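Local coordinates for PppA (Pseudomonas aeruginosa, PDB 6JKV), which probably acts as a metal-dependent protein serine/threonine phosphatase of the PP2C family and is a key regulatory component of type VI secretion systems, at residues N131-W137 against S197-V203; L146-L151 against L225-S230; E53-W57 against A127-N131. One frame throughout, in Å; residues are numbered along the deposited sequence.

From the N terminus, contact 3 closes first: 53-57 meets 127-131 across a loop that contains helices 69-82 and 89-114. Contact 1 begins where contact 3 ends, at the shared Asn-131, and closes a second loop by pairing 131-137 with 197-203. The two are thus in series, and both belong to the sheet running from strand 46-51 to strand 197-202. Contact 2 starts inside the loop of contact 1 and ends beyond it, so these two cross; it joins the hairpin edge of the other sheet to helix 222-229. Arg-147 NH2, 2.8 Å from His-202 O in a probable hydrogen bond, links contacts 1 and 2.

Contact 1: N131-W137 against S197-V203; sequences NQASCLW and SEAALHV
Cys-135 N donates to Ala-199 O over 2.8 Å, the shortest bond of an antiparallel ladder, and is close to straight at 170°. The return bond, Ala-199 N to Cys-135 O, lies in the carbonyl plane, and the same oxygen also receives a CA-H contact from Glu-198 CA at 3.2 Å. Equivalent pairs of bonds join Ala-133 with Leu-201 and Trp-137 with Ser-197. One further bond, Val-203 N to Asn-131 O at 2.9 Å, extends the ladder past the strand ends, its donor standing above the carbonyl plane.

At the other end, Ser-197 CB sits over one face of the Trp-137 indole, 3.3 Å from the centroid of the six-membered ring and only 9° off its normal, a close CH-pi contact. Trp-137 CG takes the crowded position between backbone N and carbonyl carbon (chi1 89°), which swings the benzo ring back across the neighbouring strand. Outside the pair, His-158 lies nearly parallel to the indole and bonds Ser-197 OG, while Arg-156 O accepts from Trp-137 NE1.

On the face carrying Ser-134, Leu-136 and Glu-198, the last two run side by side in the same direction, Leu-136 CD2 being 3.7 Å from Glu-198 CG. Glu-198 OE2 accepts from a water at 2.9 Å, and OE1 forms a salt bridge with Arg-97 of helix 89-114. The reverse face brings Ala-133 CB to 3.6 Å from Val-203 CG2, and there Cys-135 and Leu-201 touch Leu-143 of the second sheet. A mostly buried inner strand thus receives a partly exposed edge strand, with a helix on one face and the partner sheet on the other, as in the layered beta-sandwich of PP2C phosphatases.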
loop_
_atom_site.group_PDB
_atom_site.type_symbol
_atom_site.label_atom_id
_atom_site.label_comp_id
_atom_site.label_asym_id
_atom_site.label_seq_id
_atom_site.Cartn_x
_atom_site.Cartn_y
_atom_site.Cartn_z
ATOM N N ASN A 131 6.938 -19.373 -3.892
ATOM C CA ASN A 131 7.343 -19.300 -2.462
ATOM C C ASN A 131 8.089 -18.004 -2.144
ATOM O O ASN A 131 8.520 -17.860 -0.992
ATOM C CB ASN A 131 8.229 -20.483 -2.065
ATOM C CG ASN A 131 7.519 -21.802 -2.265
ATOM O OD1 ASN A 131 6.296 -21.841 -2.268
ATOM N ND2 ASN A 131 8.259 -22.880 -2.461
ATOM N N GLN A 132 8.272 -17.109 -3.111
ATOM C CA GLN A 132 9.012 -15.851 -2.860
ATOM C C GLN A 132 8.097 -14.669 -3.153
ATOM O O GLN A 132 7.254 -14.749 -4.076
ATOM C CB GLN A 132 10.309 -15.764 -3.662
ATOM C CG GLN A 132 10.272 -16.498 -4.990
ATOM C CD GLN A 132 11.663 -16.708 -5.534
ATOM O OE1 GLN A 132 12.551 -17.182 -4.820
ATOM N NE2 GLN A 132 11.863 -16.333 -6.793
ATOM N N ALA A 133 8.262 -13.614 -2.365
ATOM C CA ALA A 133 7.544 -12.347 -2.565
ATOM C C ALA A 133 8.491 -11.190 -2.283
ATOM O O ALA A 133 9.521 -11.400 -1.628
ATOM C CB ALA A 133 6.308 -12.294 -1.701
ATOM N N SER A 134 8.162 -10.029 -2.834
ATOM C CA SER A 134 8.895 -8.764 -2.624
ATOM C C SER A 134 7.888 -7.678 -2.274
ATOM O O SER A 134 6.812 -7.642 -2.890
ATOM C CB SER A 134 9.707 -8.396 -3.833
ATOM O OG SER A 134 10.687 -9.382 -4.108
ATOM N N CYS A 135 8.234 -6.834 -1.309
ATOM C CA CYS A 135 7.477 -5.613 -0.971
ATOM C C CYS A 135 8.316 -4.409 -1.390
ATOM O O CYS A 135 9.498 -4.332 -1.008
ATOM C CB CYS A 135 7.148 -5.560 0.514
ATOM S SG CYS A 135 6.465 -3.972 1.055
ATOM N N LEU A 136 7.721 -3.519 -2.179
ATOM C CA LEU A 136 8.293 -2.186 -2.476
ATOM C C LEU A 136 7.363 -1.143 -1.865
ATOM O O LEU A 136 6.137 -1.280 -2.005
ATOM C CB LEU A 136 8.408 -1.987 -3.988
ATOM C CG LEU A 136 9.459 -2.831 -4.700
ATOM C CD1 LEU A 136 9.215 -2.838 -6.205
ATOM C CD2 LEU A 136 10.861 -2.341 -4.381
ATOM N N TRP A 137 7.919 -0.137 -1.205
ATOM C CA TRP A 137 7.080 0.926 -0.603
ATOM C C TRP A 137 7.844 2.244 -0.509
ATOM O O TRP A 137 9.097 2.260 -0.466
ATOM C CB TRP A 137 6.534 0.481 0.756
ATOM C CG TRP A 137 7.425 0.790 1.916
ATOM C CD1 TRP A 137 7.368 1.895 2.715
ATOM C CD2 TRP A 137 8.492 -0.027 2.435
ATOM N NE1 TRP A 137 8.327 1.828 3.689
ATOM C CE2 TRP A 137 9.026 0.659 3.545
ATOM C CE3 TRP A 137 9.043 -1.263 2.076
ATOM C CZ2 TRP A 137 10.086 0.148 4.292
ATOM C CZ3 TRP A 137 10.089 -1.767 2.817
ATOM C CH2 TRP A 137 10.597 -1.072 3.915
ATOM N N SER A 197 11.954 1.702 -0.736
ATOM C CA SER A 197 12.413 0.672 0.217
ATOM C C SER A 197 11.901 -0.677 -0.276
ATOM O O SER A 197 10.817 -0.721 -0.890
ATOM C CB SER A 197 11.987 0.985 1.613
ATOM O OG SER A 197 12.772 2.047 2.139
ATOM N N GLU A 198 12.685 -1.726 -0.048
ATOM C CA GLU A 198 12.364 -3.097 -0.499
ATOM C C GLU A 198 12.581 -4.065 0.663
ATOM O O GLU A 198 13.543 -3.888 1.441
ATOM C CB GLU A 198 13.228 -3.483 -1.698
ATOM C CG GLU A 198 12.811 -4.798 -2.339
ATOM C CD GLU A 198 13.684 -5.228 -3.503
ATOM O OE1 GLU A 198 14.436 -4.391 -4.012
ATOM O OE2 GLU A 198 13.622 -6.413 -3.877
ATOM N N ALA A 199 11.700 -5.054 0.779
ATOM C CA ALA A 199 11.869 -6.189 1.709
ATOM C C ALA A 199 11.474 -7.470 0.989
ATOM O O ALA A 199 10.369 -7.524 0.417
ATOM C CB ALA A 199 11.055 -5.981 2.962
ATOM N N ALA A 200 12.364 -8.459 1.010
ATOM C CA ALA A 200 12.107 -9.803 0.455
ATOM C C ALA A 200 11.400 -10.646 1.517
ATOM O O ALA A 200 11.685 -10.469 2.721
ATOM C CB ALA A 200 13.388 -10.453 0.010
ATOM N N LEU A 201 10.500 -11.517 1.066
ATOM C CA LEU A 201 9.699 -12.398 1.951
ATOM C C LEU A 201 9.753 -13.819 1.404
ATOM O O LEU A 201 9.617 -14.001 0.191
ATOM C CB LEU A 201 8.254 -11.899 2.007
ATOM C CG LEU A 201 8.039 -10.504 2.597
ATOM C CD1 LEU A 201 6.646 -9.994 2.252
ATOM C CD2 LEU A 201 8.241 -10.514 4.105
ATOM N N HIS A 202 9.971 -14.781 2.292
ATOM C CA HIS A 202 9.710 -16.212 2.038
ATOM C C HIS A 202 8.263 -16.497 2.444
ATOM O O HIS A 202 7.912 -16.253 3.601
ATOM C CB HIS A 202 10.734 -17.069 2.776
ATOM C CG HIS A 202 10.360 -18.508 2.852
ATOM N ND1 HIS A 202 10.428 -19.363 1.761
ATOM C CD2 HIS A 202 9.889 -19.241 3.879
ATOM C CE1 HIS A 202 10.021 -20.562 2.121
ATOM N NE2 HIS A 202 9.700 -20.517 3.412
ATOM N N VAL A 203 7.454 -16.956 1.499
ATOM C CA VAL A 203 6.000 -17.193 1.714
ATOM C C VAL A 203 5.799 -18.663 2.076
ATOM O O VAL A 203 6.363 -19.534 1.386
ATOM C CB VAL A 203 5.162 -16.815 0.482
ATOM C CG1 VAL A 203 3.684 -16.790 0.834
ATOM C CG2 VAL A 203 5.612 -15.488 -0.109
HETATM O O HOH W 1 12.648 -8.915 -2.786
#

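Contact 2: L146-L151 against L225-S230; sequences LRGGVL and LRDVLS
The backbone of a two-residue hairpin, with a type I' turn from Arg-147 to Val-150, comes up to the last turn of helix 222-229, with CA atoms 5.5 Å apart at Leu-151 and Arg-226 and 6.4 Å apart at Gly-149 and Ser-230. Arg-226 makes the polar link: NH1 donates to Gly-149 O at 2.8 Å, and that oxygen lies at the guanidinium edge, within 2° of its plane. Bends at chi2 and chi3 (-129° and 78°) bring the guanidinium round beside Asp-227. Its NE and NH2 can then grip Asp-227 OD1 side-on in a salt bridge, which fixes the rotation of the guanidinium while NH1 reaches the turn.

Beside this link, leucine branches carry the apolar contact. Leu-151 CD1 meets Leu-229 CD1 at 3.6 Å, the two side chains crossing at about a right angle, and Leu-151 CD2 reaches Leu-225 CB at 3.9 Å. Leu-146 CD2 approaches Leu-229 CB, also at 3.9 Å, while its CD1 touches the aliphatic part of Arg-226 at CG. Leu-225 and Leu-229 continue onto Leu-241 and Val-237 of helix 234-247, and Leu-229 also touches Leu-210 of strand 208-212, placing the helix end between this sheet's face, near its 150-153 edge, and helix 234-247.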
loop_
_atom_site.group_PDB
_atom_site.type_symbol
_atom_site.label_atom_id
_atom_site.label_comp_id
_atom_site.label_asym_id
_atom_site.label_seq_id
_atom_site.Cartn_x
_atom_site.Cartn_y
_atom_site.Cartn_z
ATOM N N LEU A 146 0.581 -11.750 8.495
ATOM C CA LEU A 146 0.038 -12.624 9.554
ATOM C C LEU A 146 0.529 -14.045 9.296
ATOM O O LEU A 146 0.215 -14.611 8.230
ATOM C CB LEU A 146 -1.489 -12.563 9.550
ATOM C CG LEU A 146 -2.165 -13.338 10.675
ATOM C CD1 LEU A 146 -2.063 -12.565 11.977
ATOM C CD2 LEU A 146 -3.617 -13.623 10.341
ATOM N N ARG A 147 1.277 -14.594 10.247
ATOM C CA ARG A 147 1.785 -15.978 10.194
ATOM C C ARG A 147 1.611 -16.615 11.573
ATOM O O ARG A 147 2.035 -16.012 12.564
ATOM C CB ARG A 147 3.250 -15.981 9.760
ATOM C CG ARG A 147 3.908 -17.351 9.811
ATOM C CD ARG A 147 5.343 -17.254 9.329
ATOM N NE ARG A 147 5.442 -17.183 7.879
ATOM C CZ ARG A 147 6.582 -17.057 7.198
ATOM N NH1 ARG A 147 7.734 -16.967 7.835
ATOM N NH2 ARG A 147 6.568 -17.021 5.879
ATOM N N GLY A 148 0.997 -17.798 11.613
ATOM C CA GLY A 148 0.719 -18.526 12.866
ATOM C C GLY A 148 -0.058 -17.683 13.863
ATOM O O GLY A 148 0.224 -17.784 15.064
ATOM N N GLY A 149 -0.998 -16.862 13.392
ATOM C CA GLY A 149 -1.800 -15.981 14.258
ATOM C C GLY A 149 -1.005 -14.820 14.838
ATOM O O GLY A 149 -1.535 -14.141 15.731
ATOM N N VAL A 150 0.215 -14.575 14.348
ATOM C CA VAL A 150 1.083 -13.461 14.829
ATOM C C VAL A 150 1.238 -12.440 13.704
ATOM O O VAL A 150 1.639 -12.832 12.590
ATOM C CB VAL A 150 2.456 -13.963 15.307
ATOM C CG1 VAL A 150 3.319 -12.804 15.775
ATOM C CG2 VAL A 150 2.321 -15.019 16.400
ATOM N N LEU A 151 0.936 -11.175 13.998
ATOM C CA LEU A 151 1.060 -10.067 13.021
ATOM C C LEU A 151 2.448 -9.433 13.113
ATOM O O LEU A 151 2.961 -9.252 14.217
ATOM C CB LEU A 151 -0.020 -9.018 13.279
ATOM C CG LEU A 151 -0.124 -7.943 12.206
ATOM C CD1 LEU A 151 -0.687 -8.533 10.927
ATOM C CD2 LEU A 151 -0.985 -6.787 12.690
ATOM N N LEU A 225 -5.874 -5.302 14.309
ATOM C CA LEU A 225 -5.603 -5.745 12.918
ATOM C C LEU A 225 -5.365 -7.258 12.922
ATOM O O LEU A 225 -5.952 -7.952 12.076
ATOM C CB LEU A 225 -4.398 -4.998 12.338
ATOM C CG LEU A 225 -4.551 -3.488 12.152
ATOM C CD1 LEU A 225 -3.287 -2.918 11.528
ATOM C CD2 LEU A 225 -5.766 -3.133 11.312
ATOM N N ARG A 226 -4.551 -7.755 13.854
ATOM C CA ARG A 226 -4.269 -9.203 13.990
ATOM C C ARG A 226 -5.579 -9.970 14.226
ATOM O O ARG A 226 -5.753 -11.052 13.626
ATOM C CB ARG A 226 -3.292 -9.440 15.144
ATOM C CG ARG A 226 -2.853 -10.890 15.296
ATOM C CD ARG A 226 -3.039 -11.371 16.720
ATOM N NE ARG A 226 -4.433 -11.699 16.990
ATOM C CZ ARG A 226 -4.981 -12.896 16.813
ATOM N NH1 ARG A 226 -4.243 -13.906 16.377
ATOM N NH2 ARG A 226 -6.262 -13.092 17.081
ATOM N N ASP A 227 -6.471 -9.446 15.068
ATOM C CA ASP A 227 -7.768 -10.098 15.373
ATOM C C ASP A 227 -8.608 -10.229 14.104
ATOM O O ASP A 227 -9.116 -11.339 13.828
ATOM C CB ASP A 227 -8.538 -9.333 16.445
ATOM C CG ASP A 227 -7.921 -9.494 17.815
ATOM O OD1 ASP A 227 -7.112 -10.422 17.982
ATOM O OD2 ASP A 227 -8.243 -8.680 18.689
ATOM N N VAL A 228 -8.758 -9.138 13.363
ATOM C CA VAL A 228 -9.638 -9.104 12.163
ATOM C C VAL A 228 -9.017 -9.969 11.059
ATOM O O VAL A 228 -9.775 -10.679 10.374
ATOM C CB VAL A 228 -9.896 -7.666 11.682
ATOM C CG1 VAL A 228 -10.803 -7.658 10.466
ATOM C CG2 VAL A 228 -10.485 -6.798 12.781
ATOM N N LEU A 229 -7.692 -9.928 10.898
ATOM C CA LEU A 229 -6.990 -10.686 9.832
ATOM C C LEU A 229 -7.076 -12.194 10.092
ATOM O O LEU A 229 -6.947 -12.954 9.124
ATOM C CB LEU A 229 -5.526 -10.245 9.757
ATOM C CG LEU A 229 -5.270 -8.894 9.086
ATOM C CD1 LEU A 229 -3.786 -8.556 9.116
ATOM C CD2 LEU A 229 -5.785 -8.886 7.651
ATOM N N SER A 230 -7.286 -12.619 11.338
ATOM C CA SER A 230 -7.323 -14.057 11.719
ATOM C C SER A 230 -8.668 -14.671 11.316
ATOM O O SER A 230 -9.353 -15.252 12.169
ATOM C CB SER A 230 -7.026 -14.244 13.175
ATOM O OG SER A 230 -5.632 -14.107 13.396
#

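Contact 3: E53-W57 against A127-N131; sequences EAGLW and AARGN
A G1 beta bulge, formed by Gly-55 and Leu-56 against strand 46-51, presents its glycine to Ala-128 at the end of strand 120-129. Gly-55 has a positive phi of 57°, as this bulge type requires, and its oxygen accepts from Ala-128 N at 2.9 Å. Gly-55 O also meets Ala-127 CA at 3.1 Å in a CA-H contact. The next pair, Leu-56 with Ala-127, is antiparallel and non-hydrogen-bonded, with Leu-56 CD1 4.2 Å from Ala-127 CB.

Trp-57 swings its indole back toward the bulge: one face lies over Gly-55 C, and the ring edge, at CZ3, meets Ala-128 CB in plane at 3.7 Å. Arg-129 comes from the opposite face, that of Leu-56, Ala-127 and helix 89-114, where it touches Leu-89. Its chain bends at chi2 (-69°), turning the guanidinium back along its own strand toward the bulge, and Arg-129 NH1 donates to Ala-54 O at 2.9 Å. This bond is angled, 140° at the hydrogen, with the donor above the carbonyl plane. Arg-129 NH1 also donates to Ala-128 O at 2.9 Å, here nearly within the guanidinium plane.

A turn carbonyl, Ala-54 O, and a strand carbonyl, Ala-128 O, therefore share this nitrogen, while NH2 bonds Ala-86 O and Tyr-92 adds a cation-pi contact. Several bonds thus restrict rotation of the guanidinium, and the carbonyl dipoles and aromatic ring would be expected to stabilise its positive charge.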
loop_
_atom_site.group_PDB
_atom_site.type_symbol
_atom_site.label_atom_id
_atom_site.label_comp_id
_atom_site.label_asym_id
_atom_site.label_seq_id
_atom_site.Cartn_x
_atom_site.Cartn_y
_atom_site.Cartn_z
ATOM N N GLU A 53 -3.750 -12.216 -10.792
ATOM C CA GLU A 53 -3.440 -12.826 -12.112
ATOM C C GLU A 53 -2.029 -12.429 -12.566
ATOM O O GLU A 53 -1.508 -13.103 -13.477
ATOM C CB GLU A 53 -4.484 -12.448 -13.170
ATOM C CG GLU A 53 -4.462 -10.988 -13.602
ATOM C CD GLU A 53 -5.253 -10.034 -12.720
ATOM O OE1 GLU A 53 -5.668 -10.429 -11.602
ATOM O OE2 GLU A 53 -5.448 -8.885 -13.153
ATOM N N ALA A 54 -1.443 -11.376 -11.985
ATOM C CA ALA A 54 -0.056 -10.932 -12.257
ATOM C C ALA A 54 0.812 -11.072 -11.003
ATOM O O ALA A 54 1.984 -10.611 -11.032
ATOM C CB ALA A 54 -0.051 -9.502 -12.758
ATOM N N GLY A 55 0.267 -11.677 -9.945
ATOM C CA GLY A 55 0.923 -11.758 -8.627
ATOM C C GLY A 55 1.252 -10.380 -8.081
ATOM O O GLY A 55 2.320 -10.232 -7.510
ATOM N N LEU A 56 0.357 -9.407 -8.258
ATOM C CA LEU A 56 0.619 -7.988 -7.917
ATOM C C LEU A 56 -0.531 -7.434 -7.088
ATOM O O LEU A 56 -1.701 -7.621 -7.478
ATOM C CB LEU A 56 0.781 -7.153 -9.186
ATOM C CG LEU A 56 1.261 -5.721 -8.945
ATOM C CD1 LEU A 56 2.600 -5.711 -8.230
ATOM C CD2 LEU A 56 1.367 -4.970 -10.263
ATOM N N TRP A 57 -0.190 -6.769 -5.989
ATOM C CA TRP A 57 -1.167 -6.092 -5.103
ATOM C C TRP A 57 -0.586 -4.750 -4.684
ATOM O O TRP A 57 0.564 -4.718 -4.238
ATOM C CB TRP A 57 -1.507 -6.979 -3.908
ATOM C CG TRP A 57 -1.978 -8.327 -4.345
ATOM C CD1 TRP A 57 -3.249 -8.679 -4.687
ATOM C CD2 TRP A 57 -1.173 -9.503 -4.523
ATOM N NE1 TRP A 57 -3.293 -9.997 -5.054
ATOM C CE2 TRP A 57 -2.034 -10.530 -4.951
ATOM C CE3 TRP A 57 0.182 -9.787 -4.347
ATOM C CZ2 TRP A 57 -1.580 -11.824 -5.203
ATOM C CZ3 TRP A 57 0.631 -11.067 -4.596
ATOM C CH2 TRP A 57 -0.238 -12.065 -5.025
ATOM N N ALA A 127 4.552 -8.193 -4.595
ATOM C CA ALA A 127 4.603 -9.043 -5.799
ATOM C C ALA A 127 5.069 -10.429 -5.370
ATOM O O ALA A 127 6.043 -10.509 -4.598
ATOM C CB ALA A 127 5.522 -8.443 -6.825
ATOM N N ALA A 128 4.377 -11.469 -5.823
ATOM C CA ALA A 128 4.624 -12.857 -5.395
ATOM C C ALA A 128 4.810 -13.741 -6.622
ATOM O O ALA A 128 4.108 -13.539 -7.629
ATOM C CB ALA A 128 3.499 -13.355 -4.518
ATOM N N ARG A 129 5.758 -14.670 -6.519
ATOM C CA ARG A 129 5.972 -15.782 -7.475
ATOM C C ARG A 129 6.286 -17.044 -6.666
ATOM O O ARG A 129 7.368 -17.116 -6.071
ATOM C CB ARG A 129 7.116 -15.467 -8.440
ATOM C CG ARG A 129 6.847 -14.295 -9.372
ATOM C CD ARG A 129 5.780 -14.629 -10.391
ATOM N NE ARG A 129 5.694 -13.598 -11.418
ATOM C CZ ARG A 129 4.957 -12.492 -11.340
ATOM N NH1 ARG A 129 4.213 -12.261 -10.268
ATOM N NH2 ARG A 129 4.973 -11.619 -12.344
ATOM N N GLY A 130 5.350 -17.989 -6.629
ATOM C CA GLY A 130 5.491 -19.222 -5.838
ATOM C C GLY A 130 5.779 -18.919 -4.374
ATOM O O GLY A 130 4.958 -18.224 -3.722
ATOM N N ASN A 131 6.938 -19.373 -3.892
ATOM C CA ASN A 131 7.343 -19.300 -2.462
ATOM C C ASN A 131 8.089 -18.004 -2.144
ATOM O O ASN A 131 8.520 -17.860 -0.992
ATOM C CB ASN A 131 8.229 -20.483 -2.065
ATOM C CG ASN A 131 7.519 -21.802 -2.265
ATOM O OD1 ASN A 131 6.296 -21.841 -2.268
ATOM N ND2 ASN A 131 8.259 -22.880 -2.461
#